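PDB 3R2I: exotoxin 5 from Staphylococcus aureus subsp. aureus COL, which is of undetermined function but, as a secreted staphylococcal superantigen-like protein built of an OB-fold and a beta-grasp domain, probably acts on components of the host immune system. Local coordinates for residues I60-H64 with R198-G202; T140-V144 with Q176-S181; S78-E82 with K110-K114; F102-D107 with F229-F233; R208-K214 with Q240-V246. All coordinates share one frame; numbering follows the deposited sequence.

Contact 1 of 5, residues I60-H64 with R198-G202; sequences INMLH and RLYKG
Ile60 sits at the near end of a helical face that meets a type II beta turn, Arg198 to Lys201, and the contact is an instance of an N-terminal helix packed against the turn that follows the long helix 182-197 in the superantigen-like fold. The CG2 branch of Ile60 does the touching, lying 3.6 Å from Tyr200 CB and close to the carbonyl of the same residue. One turn further on, Leu63 covers the tyrosine ring: its CB stands over one face, 3.7 Å from the centroid and 12° off the normal, a CH-pi contact, while Leu63 CD1 reaches CE1 of Tyr200 at 3.7 Å. Leu199 CG lies over the opposite face, so the ring is clamped between two leucines. Its hydroxyl is fixed from outside the two segments by hydrogen bonds with the carbonyl of Leu223 and with Arg190. His64 closes the row. With CG anti to the backbone N (chi1 -178°), its imidazole swings out beside the bent chain of Lys201, which meets the ring at its edge. NE2 is buried here without a polar partner in the model; Lys201 CE approaches that His64 NE2 to 3.5 Å.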
# COMPACT_ATOMS: atom_id res chain seq x y z
N ILE A 60 -10.87 -12.64 -8.55
CA ILE A 60 -10.43 -13.01 -7.19
C ILE A 60 -9.04 -13.73 -7.20
O ILE A 60 -8.23 -13.49 -6.30
CB ILE A 60 -11.52 -13.83 -6.45
CG1 ILE A 60 -12.71 -12.91 -6.10
CG2 ILE A 60 -10.93 -14.47 -5.18
CD1 ILE A 60 -13.96 -13.63 -5.51
N ASN A 61 -8.78 -14.57 -8.21
CA ASN A 61 -7.48 -15.21 -8.36
C ASN A 61 -6.45 -14.10 -8.61
O ASN A 61 -5.30 -14.19 -8.19
CB ASN A 61 -7.42 -16.16 -9.56
CG ASN A 61 -8.22 -17.42 -9.38
OD1 ASN A 61 -8.74 -17.70 -8.29
ND2 ASN A 61 -8.31 -18.23 -10.45
N MET A 62 -6.87 -13.10 -9.36
CA MET A 62 -6.01 -11.95 -9.65
C MET A 62 -5.67 -11.19 -8.37
O MET A 62 -4.52 -10.86 -8.10
CB MET A 62 -6.71 -11.04 -10.66
CG MET A 62 -5.93 -9.76 -11.04
SD MET A 62 -5.96 -8.39 -9.83
CE MET A 62 -7.75 -8.07 -9.81
N LEU A 63 -6.69 -10.89 -7.58
CA LEU A 63 -6.49 -10.21 -6.30
C LEU A 63 -5.52 -10.99 -5.41
O LEU A 63 -4.61 -10.43 -4.86
CB LEU A 63 -7.81 -9.99 -5.59
CG LEU A 63 -8.72 -8.95 -6.25
CD1 LEU A 63 -10.13 -8.94 -5.65
CD2 LEU A 63 -8.07 -7.54 -6.19
N HIS A 64 -5.73 -12.30 -5.31
CA HIS A 64 -4.90 -13.15 -4.50
C HIS A 64 -3.47 -13.12 -4.99
O HIS A 64 -2.54 -13.05 -4.20
CB HIS A 64 -5.39 -14.59 -4.58
CG HIS A 64 -4.61 -15.52 -3.72
ND1 HIS A 64 -3.51 -16.20 -4.18
CD2 HIS A 64 -4.73 -15.82 -2.41
CE1 HIS A 64 -2.98 -16.89 -3.18
NE2 HIS A 64 -3.72 -16.70 -2.10
N ARG A 198 -7.58 -16.21 4.96
CA ARG A 198 -7.87 -16.78 3.67
C ARG A 198 -8.73 -15.91 2.74
O ARG A 198 -9.54 -16.45 1.97
CB ARG A 198 -8.44 -18.19 3.78
CG ARG A 198 -7.49 -19.15 4.45
CD ARG A 198 -8.01 -20.62 4.45
NE ARG A 198 -8.09 -21.19 3.10
CZ ARG A 198 -7.06 -21.74 2.45
NH1 ARG A 198 -5.85 -21.81 3.04
NH2 ARG A 198 -7.23 -22.24 1.22
N LEU A 199 -8.54 -14.61 2.80
CA LEU A 199 -9.14 -13.70 1.86
C LEU A 199 -8.72 -14.07 0.46
O LEU A 199 -7.59 -14.35 0.23
CB LEU A 199 -8.78 -12.26 2.17
CG LEU A 199 -9.34 -11.19 1.25
CD1 LEU A 199 -10.83 -11.18 1.29
CD2 LEU A 199 -8.80 -9.84 1.58
N TYR A 200 -9.69 -14.08 -0.44
CA TYR A 200 -9.54 -14.52 -1.81
C TYR A 200 -9.19 -16.01 -2.01
O TYR A 200 -8.93 -16.42 -3.10
CB TYR A 200 -8.59 -13.64 -2.60
CG TYR A 200 -8.72 -12.18 -2.37
CD1 TYR A 200 -9.94 -11.54 -2.39
CD2 TYR A 200 -7.63 -11.42 -2.14
CE1 TYR A 200 -10.04 -10.24 -2.18
CE2 TYR A 200 -7.73 -10.12 -1.94
CZ TYR A 200 -8.94 -9.52 -1.98
OH TYR A 200 -9.02 -8.21 -1.74
N LYS A 201 -9.17 -16.80 -0.97
CA LYS A 201 -9.01 -18.22 -1.11
C LYS A 201 -9.80 -18.90 -0.08
O LYS A 201 -9.27 -19.58 0.69
CB LYS A 201 -7.56 -18.67 -1.01
CG LYS A 201 -6.74 -18.00 0.05
CD LYS A 201 -5.78 -18.95 0.76
CE LYS A 201 -4.39 -18.35 0.91
NZ LYS A 201 -3.78 -18.64 2.21
N GLY A 202 -11.08 -18.69 -0.05
CA GLY A 202 -11.83 -19.23 1.05
C GLY A 202 -12.78 -18.23 1.62
O GLY A 202 -13.95 -18.38 1.59

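Contact 2 of 5, residues T140-V144 with Q176-S181; sequences TKKNV and QKEEVS
Asn143 and Glu178 hold the centre of this contact, where the end of the OB-fold strand 133-141 meets the chain entering the short strand 179-181 of the beta-grasp half. It illustrates how two domains can be joined by side chains bonded to backbone instead of by a shared sheet. The side-chain amide of Asn143 uses both of its ends. OD1 accepts the backbone N of Glu178 at 2.8 Å, an almost straight bond (177°) arriving from above the carbonyl plane, and ND2 donates a hydrogen bond to Gln176 O at 3.2 Å, close to the plane of the amide. Two polar grips therefore fix the rotation of the group. A water adds a third link, donating to Asn143 OD1 and to Lys141 O while accepting from the backbone N of Glu179.

The packed side belongs to Thr140 and Glu179. The extended Glu179 chain lays its CG 3.8 Å from CG2 of Thr140 and brings OE1 within 3.0 Å of Lys141 N, which meets that oxygen from above the carboxylate plane. The other side is looser: Val144, poorly ordered, offers its N to Glu178 OE2 at 3.2 Å on the syn side, and a second water donates to Val144 O and, weakly, to Glu178 OE1.

Around the contact, strand 118-120 lies beside Thr140, strand 235-237 pairs with 179-181, and Ser181 caps the start of helix 182-197 through its bond to the backbone N of Glu184.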
# COMPACT_ATOMS: atom_id res chain seq x y z
N THR A 140 6.81 8.55 -0.55
CA THR A 140 6.65 9.35 0.67
C THR A 140 7.95 10.05 0.98
O THR A 140 8.96 9.73 0.40
CB THR A 140 6.32 8.45 1.89
OG1 THR A 140 7.29 7.41 1.99
CG2 THR A 140 4.90 7.82 1.75
N LYS A 141 7.91 11.03 1.87
CA LYS A 141 9.10 11.70 2.32
C LYS A 141 9.69 10.89 3.46
O LYS A 141 8.97 10.45 4.36
CB LYS A 141 8.77 13.11 2.79
CG LYS A 141 8.36 14.03 1.67
CD LYS A 141 8.19 15.51 2.15
CE LYS A 141 7.73 16.39 1.00
NZ LYS A 141 7.51 17.81 1.40
N LYS A 142 11.00 10.66 3.43
CA LYS A 142 11.64 9.87 4.48
C LYS A 142 11.49 10.50 5.86
O LYS A 142 11.24 11.71 5.97
CB LYS A 142 13.13 9.68 4.20
CG LYS A 142 13.99 10.94 4.49
CD LYS A 142 15.44 10.69 4.13
CE LYS A 142 16.33 11.86 4.52
NZ LYS A 142 17.75 11.66 4.05
N ASN A 143 11.70 9.71 6.91
CA ASN A 143 11.62 10.24 8.27
C ASN A 143 12.66 11.30 8.49
O ASN A 143 13.81 11.13 8.06
CB ASN A 143 11.88 9.16 9.33
CG ASN A 143 10.81 8.10 9.37
OD1 ASN A 143 9.83 8.17 8.63
ND2 ASN A 143 11.00 7.09 10.22
N VAL A 144 12.28 12.37 9.18
CA VAL A 144 13.21 13.45 9.52
C VAL A 144 14.06 12.98 10.71
O VAL A 144 13.61 12.15 11.51
CB VAL A 144 12.46 14.74 9.89
CG1 VAL A 144 11.51 15.14 8.75
CG2 VAL A 144 11.68 14.57 11.22
N GLN A 176 6.65 1.94 10.66
CA GLN A 176 7.94 2.58 11.00
C GLN A 176 8.25 3.86 10.25
O GLN A 176 9.32 4.43 10.40
CB GLN A 176 9.06 1.57 10.82
CG GLN A 176 8.76 0.31 11.65
CD GLN A 176 9.91 -0.66 11.75
OE1 GLN A 176 11.03 -0.31 12.21
NE2 GLN A 176 9.63 -1.91 11.39
N LYS A 177 7.31 4.35 9.50
CA LYS A 177 7.49 5.56 8.74
C LYS A 177 6.60 6.60 9.29
O LYS A 177 5.47 6.35 9.61
CB LYS A 177 7.15 5.32 7.26
CG LYS A 177 8.29 4.70 6.45
CD LYS A 177 7.78 3.93 5.19
CE LYS A 177 7.59 2.36 5.47
NZ LYS A 177 6.84 1.89 6.75
N GLU A 178 7.15 7.79 9.38
CA GLU A 178 6.45 8.96 9.84
C GLU A 178 5.33 9.32 8.83
O GLU A 178 4.22 9.65 9.19
CB GLU A 178 7.51 10.02 9.94
CG GLU A 178 7.15 11.27 10.62
CD GLU A 178 8.41 12.05 10.93
OE1 GLU A 178 8.67 12.19 12.15
OE2 GLU A 178 9.17 12.40 9.99
N GLU A 179 5.64 9.21 7.55
CA GLU A 179 4.67 9.45 6.49
C GLU A 179 4.52 8.14 5.73
O GLU A 179 5.51 7.60 5.22
CB GLU A 179 5.15 10.55 5.55
CG GLU A 179 4.31 10.65 4.28
CD GLU A 179 4.54 11.94 3.54
OE1 GLU A 179 5.11 11.89 2.44
OE2 GLU A 179 4.19 13.00 4.09
N VAL A 180 3.28 7.63 5.65
CA VAL A 180 3.03 6.33 5.00
C VAL A 180 1.98 6.51 3.92
O VAL A 180 1.11 7.38 4.03
CB VAL A 180 2.54 5.25 6.02
CG1 VAL A 180 1.22 5.71 6.66
CG2 VAL A 180 2.36 3.85 5.39
N SER A 181 2.07 5.66 2.88
CA SER A 181 1.13 5.73 1.77
C SER A 181 -0.03 4.81 2.03
O SER A 181 0.12 3.75 2.68
CB SER A 181 1.77 5.33 0.44
OG SER A 181 2.23 4.00 0.47
O HOH W 1 8.37 9.08 6.62
O HOH W 2 11.49 10.25 12.73

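Contact 3 of 5, residues S78-E82 with K110-K114; sequences SVKSE and KYKEK
Lys80 passes the methylenes of its extended side chain in front of the carbonyl oxygen of Lys112, with CG 3.1 Å from Lys112 O and CE still within 3.5 Å of that Lys112 oxygen. The course is set by the first torsion, which puts CG anti to the backbone N (chi1 179°). The same Lys112 O accepts a hydrogen bond from a water that also donates to Ser81 O, both at 2.7 Å, so the two backbones are bridged by solvent next to the aliphatic cover.

One direct hydrogen bond crosses the contact: the backbone N of Ser81 donates to Tyr111 O at 2.9 Å, from above the carbonyl plane. A little further back, the CA of Lys114 makes a CA-H...O contact of 3.4 Å with Val79 O. Beyond it the extended Lys114 side chain runs on to Ser78, where its CE rests 3.9 Å from Ser78 CB. The hydroxyl of Ser78 is hydrogen-bonded with His116 ND1, just beyond the loop.

The case shows a loop held against a strand mainly by backbone groups, while the lysine chains lie along its exposed margin. Segment 110-114 leads from strand 97-103 to strand 115-116 in the OB-fold and borders the broken strand 77-84; toward the sheet, Val79, Ser81 and Tyr111 rest on Leu90 of strand 87-94, and Ser81 and Tyr111 also touch Leu103 of strand 97-103.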
# COMPACT_ATOMS: atom_id res chain seq x y z
N SER A 78 17.19 9.48 -4.33
CA SER A 78 17.32 10.74 -5.04
C SER A 78 17.03 10.39 -6.48
O SER A 78 17.63 9.47 -7.03
CB SER A 78 18.71 11.33 -4.85
OG SER A 78 18.87 11.75 -3.50
N VAL A 79 16.08 11.10 -7.09
CA VAL A 79 15.68 10.79 -8.45
C VAL A 79 14.92 11.93 -9.11
O VAL A 79 14.44 12.85 -8.43
CB VAL A 79 14.84 9.50 -8.46
CG1 VAL A 79 13.55 9.71 -7.73
CG2 VAL A 79 14.61 8.97 -9.89
N LYS A 80 14.83 11.86 -10.43
CA LYS A 80 14.19 12.83 -11.29
C LYS A 80 13.31 12.03 -12.27
O LYS A 80 13.71 10.93 -12.71
CB LYS A 80 15.29 13.58 -12.04
CG LYS A 80 14.83 14.63 -13.01
CD LYS A 80 16.03 15.21 -13.73
CE LYS A 80 15.63 15.91 -15.01
NZ LYS A 80 16.82 16.35 -15.81
N SER A 81 12.14 12.54 -12.63
CA SER A 81 11.29 11.76 -13.53
C SER A 81 11.75 11.84 -14.97
O SER A 81 12.24 12.90 -15.41
CB SER A 81 9.81 12.17 -13.48
OG SER A 81 9.50 13.29 -14.27
N GLU A 82 11.60 10.71 -15.66
CA GLU A 82 11.91 10.54 -17.07
C GLU A 82 10.65 10.01 -17.74
O GLU A 82 9.79 9.38 -17.10
CB GLU A 82 12.93 9.43 -17.29
CG GLU A 82 14.27 9.52 -16.58
CD GLU A 82 15.07 8.21 -16.70
OE1 GLU A 82 15.67 7.79 -15.68
OE2 GLU A 82 15.05 7.59 -17.80
N LYS A 110 4.92 15.42 -11.00
CA LYS A 110 5.43 15.85 -9.70
C LYS A 110 6.93 15.81 -9.38
O LYS A 110 7.37 16.49 -8.44
CB LYS A 110 4.61 15.17 -8.58
CG LYS A 110 4.61 15.98 -7.27
CD LYS A 110 3.35 15.71 -6.37
CE LYS A 110 3.54 14.66 -5.29
NZ LYS A 110 4.33 15.19 -4.12
N TYR A 111 7.74 15.09 -10.14
CA TYR A 111 9.16 15.07 -9.73
C TYR A 111 10.10 15.42 -10.88
O TYR A 111 11.12 14.78 -11.07
CB TYR A 111 9.49 13.68 -9.11
CG TYR A 111 8.61 13.28 -7.92
CD1 TYR A 111 7.48 12.50 -8.10
CD2 TYR A 111 8.90 13.69 -6.62
CE1 TYR A 111 6.67 12.13 -7.04
CE2 TYR A 111 8.09 13.33 -5.55
CZ TYR A 111 6.98 12.54 -5.76
OH TYR A 111 6.14 12.18 -4.73
N LYS A 112 9.76 16.46 -11.63
CA LYS A 112 10.58 16.84 -12.78
C LYS A 112 11.95 17.32 -12.35
O LYS A 112 12.93 17.12 -13.07
CB LYS A 112 9.87 17.90 -13.63
CG LYS A 112 8.55 17.40 -14.26
CD LYS A 112 7.79 18.59 -14.90
CE LYS A 112 6.41 18.18 -15.48
NZ LYS A 112 5.56 19.39 -15.82
N GLU A 113 12.03 17.96 -11.19
CA GLU A 113 13.32 18.39 -10.65
C GLU A 113 13.83 17.24 -9.81
O GLU A 113 13.03 16.53 -9.21
CB GLU A 113 13.21 19.64 -9.77
CG GLU A 113 12.93 20.94 -10.49
CD GLU A 113 13.16 22.17 -9.59
OE1 GLU A 113 12.74 22.16 -8.39
OE2 GLU A 113 13.75 23.16 -10.10
N LYS A 114 15.14 17.06 -9.73
CA LYS A 114 15.71 15.99 -8.93
C LYS A 114 15.25 16.18 -7.49
O LYS A 114 15.42 17.25 -6.92
CB LYS A 114 17.22 15.96 -9.01
CG LYS A 114 17.79 14.67 -8.50
CD LYS A 114 19.32 14.62 -8.58
CE LYS A 114 19.84 13.28 -8.05
NZ LYS A 114 21.31 13.30 -7.78
O HOH W 3 12.63 15.55 -15.23

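Contact 4 of 5, residues F102-D107 with F229-F233; sequences FLLGDD and FERMF
Phe233 turns its CG beside its own backbone N (chi1 -61°), and Asp107 does the same (chi1 -65°); these two torsions carry the ring and the carboxylate past each other in opposite directions. The setting is the seam between the OB-fold and beta-grasp domains, where the end of strand 97-103 and the 3-10 segment after it receive an aromatic plug from the loop before strand 235-237. Phe233 carries most of the contact. Its CZ lies 3.4 Å from Leu104 N and 3.5 Å from Phe102 O, the latter oxygen at the edge of the ring, while Leu104 O stands over one face, offset toward the rim. Three backbone atoms, Phe102 O, Leu104 N and Leu104 O, thus line the seat. Carbon contacts complete it: Leu104 CB comes to 4.1 Å from Phe233 CZ, and Asp107 CB touches CD1 of that ring at 3.7 Å.

Leu104 also reaches across to the other segment at a second point, its CD1 4.2 Å from Phe229 CB. Val136 of strand 133-141 touches both Leu104 and Phe233 and so forms a further wall of the seat. Toward the exposed end the contact turns acidic, and no hydrogen bond spans the two segments. Glu230 approaches the turn with OE2 3.7 Å from Gly105 CA. Two carboxylates also come near each other there, and would repel each other if both are ionised: Asp106 OD2 is 4.1 Å from Glu230 OE1.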
# COMPACT_ATOMS: atom_id res chain seq x y z
N PHE A 102 5.90 4.46 -11.59
CA PHE A 102 5.04 5.25 -12.48
C PHE A 102 4.36 6.36 -11.72
O PHE A 102 4.01 6.21 -10.53
CB PHE A 102 3.99 4.37 -13.18
CG PHE A 102 4.57 3.48 -14.24
CD1 PHE A 102 5.39 2.40 -13.90
CD2 PHE A 102 4.33 3.71 -15.58
CE1 PHE A 102 5.96 1.59 -14.88
CE2 PHE A 102 4.91 2.89 -16.57
CZ PHE A 102 5.71 1.83 -16.21
N LEU A 103 4.23 7.50 -12.41
CA LEU A 103 3.59 8.69 -11.88
C LEU A 103 2.42 8.93 -12.79
O LEU A 103 2.57 9.19 -13.97
CB LEU A 103 4.55 9.86 -11.90
CG LEU A 103 5.90 9.62 -11.20
CD1 LEU A 103 6.89 10.79 -11.54
CD2 LEU A 103 5.65 9.48 -9.71
N LEU A 104 1.24 8.80 -12.21
CA LEU A 104 -0.01 8.89 -12.92
C LEU A 104 -0.93 9.88 -12.24
O LEU A 104 -0.72 10.25 -11.09
CB LEU A 104 -0.69 7.50 -12.95
CG LEU A 104 0.09 6.35 -13.60
CD1 LEU A 104 -0.54 5.01 -13.26
CD2 LEU A 104 0.21 6.56 -15.15
N GLY A 105 -1.94 10.29 -12.99
CA GLY A 105 -2.98 11.20 -12.51
C GLY A 105 -2.49 12.53 -12.02
O GLY A 105 -1.67 13.16 -12.66
N ASP A 106 -3.00 12.94 -10.87
CA ASP A 106 -2.62 14.21 -10.27
C ASP A 106 -1.10 14.31 -10.01
O ASP A 106 -0.56 15.42 -10.02
CB ASP A 106 -3.38 14.44 -8.95
CG ASP A 106 -4.89 14.72 -9.16
OD1 ASP A 106 -5.34 15.03 -10.30
OD2 ASP A 106 -5.63 14.65 -8.15
N ASP A 107 -0.42 13.18 -9.80
CA ASP A 107 1.04 13.21 -9.50
C ASP A 107 1.92 13.06 -10.73
O ASP A 107 3.16 13.02 -10.62
CB ASP A 107 1.41 12.15 -8.44
CG ASP A 107 0.79 12.43 -7.05
OD1 ASP A 107 -0.42 12.80 -6.97
OD2 ASP A 107 1.49 12.26 -6.02
N PHE A 229 -5.39 2.93 -9.12
CA PHE A 229 -4.05 3.48 -9.26
C PHE A 229 -3.94 4.89 -8.69
O PHE A 229 -2.90 5.28 -8.17
CB PHE A 229 -3.60 3.52 -10.74
CG PHE A 229 -3.48 2.15 -11.36
CD1 PHE A 229 -4.25 1.80 -12.44
CD2 PHE A 229 -2.61 1.20 -10.82
CE1 PHE A 229 -4.14 0.53 -13.03
CE2 PHE A 229 -2.49 -0.06 -11.37
CZ PHE A 229 -3.27 -0.41 -12.47
N GLU A 230 -4.99 5.68 -8.80
CA GLU A 230 -4.90 7.04 -8.30
C GLU A 230 -4.72 7.14 -6.76
O GLU A 230 -4.03 8.05 -6.25
CB GLU A 230 -6.06 7.87 -8.80
CG GLU A 230 -5.88 9.37 -8.44
CD GLU A 230 -6.49 10.33 -9.45
OE1 GLU A 230 -7.41 11.08 -9.04
OE2 GLU A 230 -6.07 10.30 -10.65
N ARG A 231 -5.27 6.17 -6.03
CA ARG A 231 -5.16 6.18 -4.59
C ARG A 231 -3.82 5.64 -4.12
O ARG A 231 -3.44 5.79 -2.98
CB ARG A 231 -6.34 5.46 -3.98
CG ARG A 231 -7.67 6.16 -4.33
CD ARG A 231 -8.85 5.36 -3.79
NE ARG A 231 -8.96 5.40 -2.33
CZ ARG A 231 -9.75 4.61 -1.60
NH1 ARG A 231 -10.45 3.61 -2.14
NH2 ARG A 231 -9.82 4.78 -0.28
N MET A 232 -3.07 5.07 -5.03
CA MET A 232 -1.74 4.58 -4.72
C MET A 232 -0.75 5.73 -4.49
O MET A 232 0.42 5.48 -4.14
CB MET A 232 -1.25 3.66 -5.83
CG MET A 232 -2.00 2.35 -5.92
SD MET A 232 -1.32 1.29 -7.19
CE MET A 232 -2.47 -0.09 -7.00
N PHE A 233 -1.20 6.97 -4.70
CA PHE A 233 -0.35 8.15 -4.44
C PHE A 233 -0.69 8.86 -3.14
O PHE A 233 0.11 9.66 -2.68
CB PHE A 233 -0.41 9.14 -5.59
CG PHE A 233 0.07 8.56 -6.87
CD1 PHE A 233 1.39 8.69 -7.26
CD2 PHE A 233 -0.77 7.77 -7.63
CE1 PHE A 233 1.84 8.10 -8.40
CE2 PHE A 233 -0.32 7.17 -8.79
CZ PHE A 233 0.96 7.33 -9.19

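Contact 5 of 5, residues R208-K214 with Q240-V246; sequences RIVINMK and QIKNIEV
Val210 and Glu245 form a hydrogen-bonded pair in the antiparallel pairing of strands 207-213 and 241-248, two interior strands of the mixed beta-grasp sheet; the axes of their portions 208-213 and 241-246 run at 159°. Among the backbone bonds, Val210 N meets Glu245 O at 2.7 Å and the return bond from Glu245 N to Val210 O is nearly as short, at 2.8 Å. Asn212 N likewise reaches Asn243 O. The regular pattern then breaks at a classic beta bulge: Lys242 N and Asn243 N both face Asn212 O, the first at 2.7 Å, the second in a weak bond of 3.3 Å. Past the bulge Lys214 N donates to Gln240 O.

A side-chain hydrogen bond adds to these on the face of Val210 and Glu245. Asn243, with CG placed between N and the carbonyl carbon (chi1 61°), brings ND2 to Asn212 OD1 at 2.8 Å, the amide planes 52° apart.

Apolar contacts make up the other face. Ile209 and Ile244 lie side by side, CG2 to CG2 4.0 Å, and Ile211 CG2 stands 3.9 Å from Ile241 CG2. Helix 182-197 covers Ile209 and Ile211. Separately, past the bulge, Met213 CE comes 4.1 Å from Ile241 CG1.

This division of chemistry gives the sheet an oily side for the helix and a more polar side that carries the asparagine pair and Glu245 beside Val210, with the bulge shifting the register of the two strands by one residue.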
# COMPACT_ATOMS: atom_id res chain seq x y z
N ARG A 208 -14.44 -4.57 3.91
CA ARG A 208 -13.75 -3.34 3.85
C ARG A 208 -12.73 -3.13 4.95
O ARG A 208 -12.81 -3.72 6.03
CB ARG A 208 -14.74 -2.19 3.88
CG ARG A 208 -15.61 -2.18 5.08
CD ARG A 208 -16.47 -0.92 5.15
NE ARG A 208 -17.01 -0.76 6.51
CZ ARG A 208 -17.71 0.30 6.93
NH1 ARG A 208 -18.14 0.35 8.18
NH2 ARG A 208 -18.00 1.30 6.09
N ILE A 209 -11.74 -2.31 4.62
CA ILE A 209 -10.74 -1.84 5.52
C ILE A 209 -11.09 -0.39 5.77
O ILE A 209 -11.31 0.36 4.81
CB ILE A 209 -9.33 -1.85 4.87
CG1 ILE A 209 -8.91 -3.26 4.45
CG2 ILE A 209 -8.31 -1.20 5.84
CD1 ILE A 209 -7.64 -3.33 3.62
N VAL A 210 -11.17 0.01 7.03
CA VAL A 210 -11.41 1.40 7.39
C VAL A 210 -10.27 1.89 8.28
O VAL A 210 -10.03 1.35 9.37
CB VAL A 210 -12.75 1.63 8.15
CG1 VAL A 210 -12.83 3.07 8.59
CG2 VAL A 210 -13.97 1.30 7.27
N ILE A 211 -9.58 2.92 7.80
CA ILE A 211 -8.51 3.55 8.54
C ILE A 211 -9.07 4.83 9.09
O ILE A 211 -9.36 5.74 8.33
CB ILE A 211 -7.36 3.90 7.64
CG1 ILE A 211 -6.80 2.61 7.02
CG2 ILE A 211 -6.31 4.65 8.43
CD1 ILE A 211 -5.91 2.81 5.77
N ASN A 212 -9.25 4.88 10.41
CA ASN A 212 -9.78 6.06 11.04
C ASN A 212 -8.65 6.96 11.50
O ASN A 212 -7.73 6.51 12.14
CB ASN A 212 -10.64 5.66 12.22
CG ASN A 212 -11.83 4.86 11.80
OD1 ASN A 212 -11.90 3.65 12.04
ND2 ASN A 212 -12.77 5.51 11.14
N MET A 213 -8.75 8.24 11.14
CA MET A 213 -7.76 9.26 11.51
C MET A 213 -8.20 9.97 12.81
O MET A 213 -9.39 10.08 13.09
CB MET A 213 -7.62 10.29 10.38
CG MET A 213 -7.37 9.65 9.03
SD MET A 213 -5.96 8.52 9.06
CE MET A 213 -4.61 9.67 9.30
N LYS A 214 -7.25 10.48 13.59
CA LYS A 214 -7.57 11.17 14.85
C LYS A 214 -8.52 12.36 14.63
O LYS A 214 -9.31 12.69 15.51
CB LYS A 214 -6.30 11.51 15.63
CG LYS A 214 -5.58 10.24 16.11
CD LYS A 214 -4.29 10.55 16.90
CE LYS A 214 -3.58 9.27 17.33
NZ LYS A 214 -2.22 9.55 17.91
N GLN A 240 -1.26 9.96 12.96
CA GLN A 240 -2.62 10.45 12.96
C GLN A 240 -3.63 9.35 12.77
O GLN A 240 -4.82 9.61 12.73
CB GLN A 240 -2.78 11.50 11.89
CG GLN A 240 -1.91 12.73 12.15
CD GLN A 240 -2.28 13.41 13.45
OE1 GLN A 240 -3.45 13.60 13.76
NE2 GLN A 240 -1.27 13.76 14.23
N ILE A 241 -3.17 8.12 12.59
CA ILE A 241 -4.08 7.00 12.44
C ILE A 241 -4.54 6.60 13.84
O ILE A 241 -3.73 6.22 14.69
CB ILE A 241 -3.37 5.79 11.80
CG1 ILE A 241 -2.92 6.13 10.38
CG2 ILE A 241 -4.33 4.57 11.78
CD1 ILE A 241 -1.99 5.10 9.77
N LYS A 242 -5.84 6.74 14.10
CA LYS A 242 -6.42 6.39 15.37
C LYS A 242 -6.53 4.86 15.49
O LYS A 242 -6.07 4.26 16.46
CB LYS A 242 -7.79 7.02 15.50
CG LYS A 242 -8.47 6.79 16.86
CD LYS A 242 -9.80 7.53 16.92
CE LYS A 242 -10.52 7.29 18.25
NZ LYS A 242 -11.82 8.02 18.38
N ASN A 243 -7.17 4.24 14.50
CA ASN A 243 -7.33 2.80 14.49
C ASN A 243 -7.65 2.30 13.10
O ASN A 243 -7.91 3.09 12.20
CB ASN A 243 -8.42 2.37 15.48
CG ASN A 243 -9.77 2.95 15.14
OD1 ASN A 243 -10.20 3.92 15.74
ND2 ASN A 243 -10.39 2.43 14.11
N ILE A 244 -7.56 0.99 12.92
CA ILE A 244 -7.85 0.39 11.65
C ILE A 244 -8.81 -0.74 11.93
O ILE A 244 -8.60 -1.58 12.81
CB ILE A 244 -6.61 -0.17 10.95
CG1 ILE A 244 -5.51 0.89 10.82
CG2 ILE A 244 -7.00 -0.73 9.56
CD1 ILE A 244 -4.17 0.28 10.30
N GLU A 245 -9.90 -0.76 11.18
CA GLU A 245 -10.90 -1.78 11.37
C GLU A 245 -11.20 -2.47 10.06
O GLU A 245 -11.42 -1.81 9.06
CB GLU A 245 -12.20 -1.13 11.84
CG GLU A 245 -12.11 -0.35 13.13
CD GLU A 245 -13.38 0.51 13.39
OE1 GLU A 245 -14.07 0.94 12.41
OE2 GLU A 245 -13.65 0.80 14.58
N VAL A 246 -11.19 -3.78 10.07
CA VAL A 246 -11.53 -4.54 8.89
C VAL A 246 -12.82 -5.31 9.19
O VAL A 246 -12.95 -5.91 10.27
CB VAL A 246 -10.42 -5.53 8.51
CG1 VAL A 246 -10.82 -6.38 7.32
CG2 VAL A 246 -9.11 -4.77 8.24

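Three of the five contacts, contact 1, contact 2 and contact 4, join the OB-fold part to the beta-grasp part, whereas contact 3 lies within the first and contact 5 within the second. Contacts 3 and 4 touch directly: Leu103 of contact 4 packs on Ser81 (CD1 to CB 3.8 Å) and on Tyr111 of contact 3. Contacts 2 and 4 reach neighbouring strands of the same sheet, their nearest atoms about 5 Å apart. Contact 1 lies across the chain's centre from contact 2, with centres about 30 Å apart. Helix 182-197 ties the beta-grasp side together, starting at contact 2, covering contact 5 and ending at contact 1.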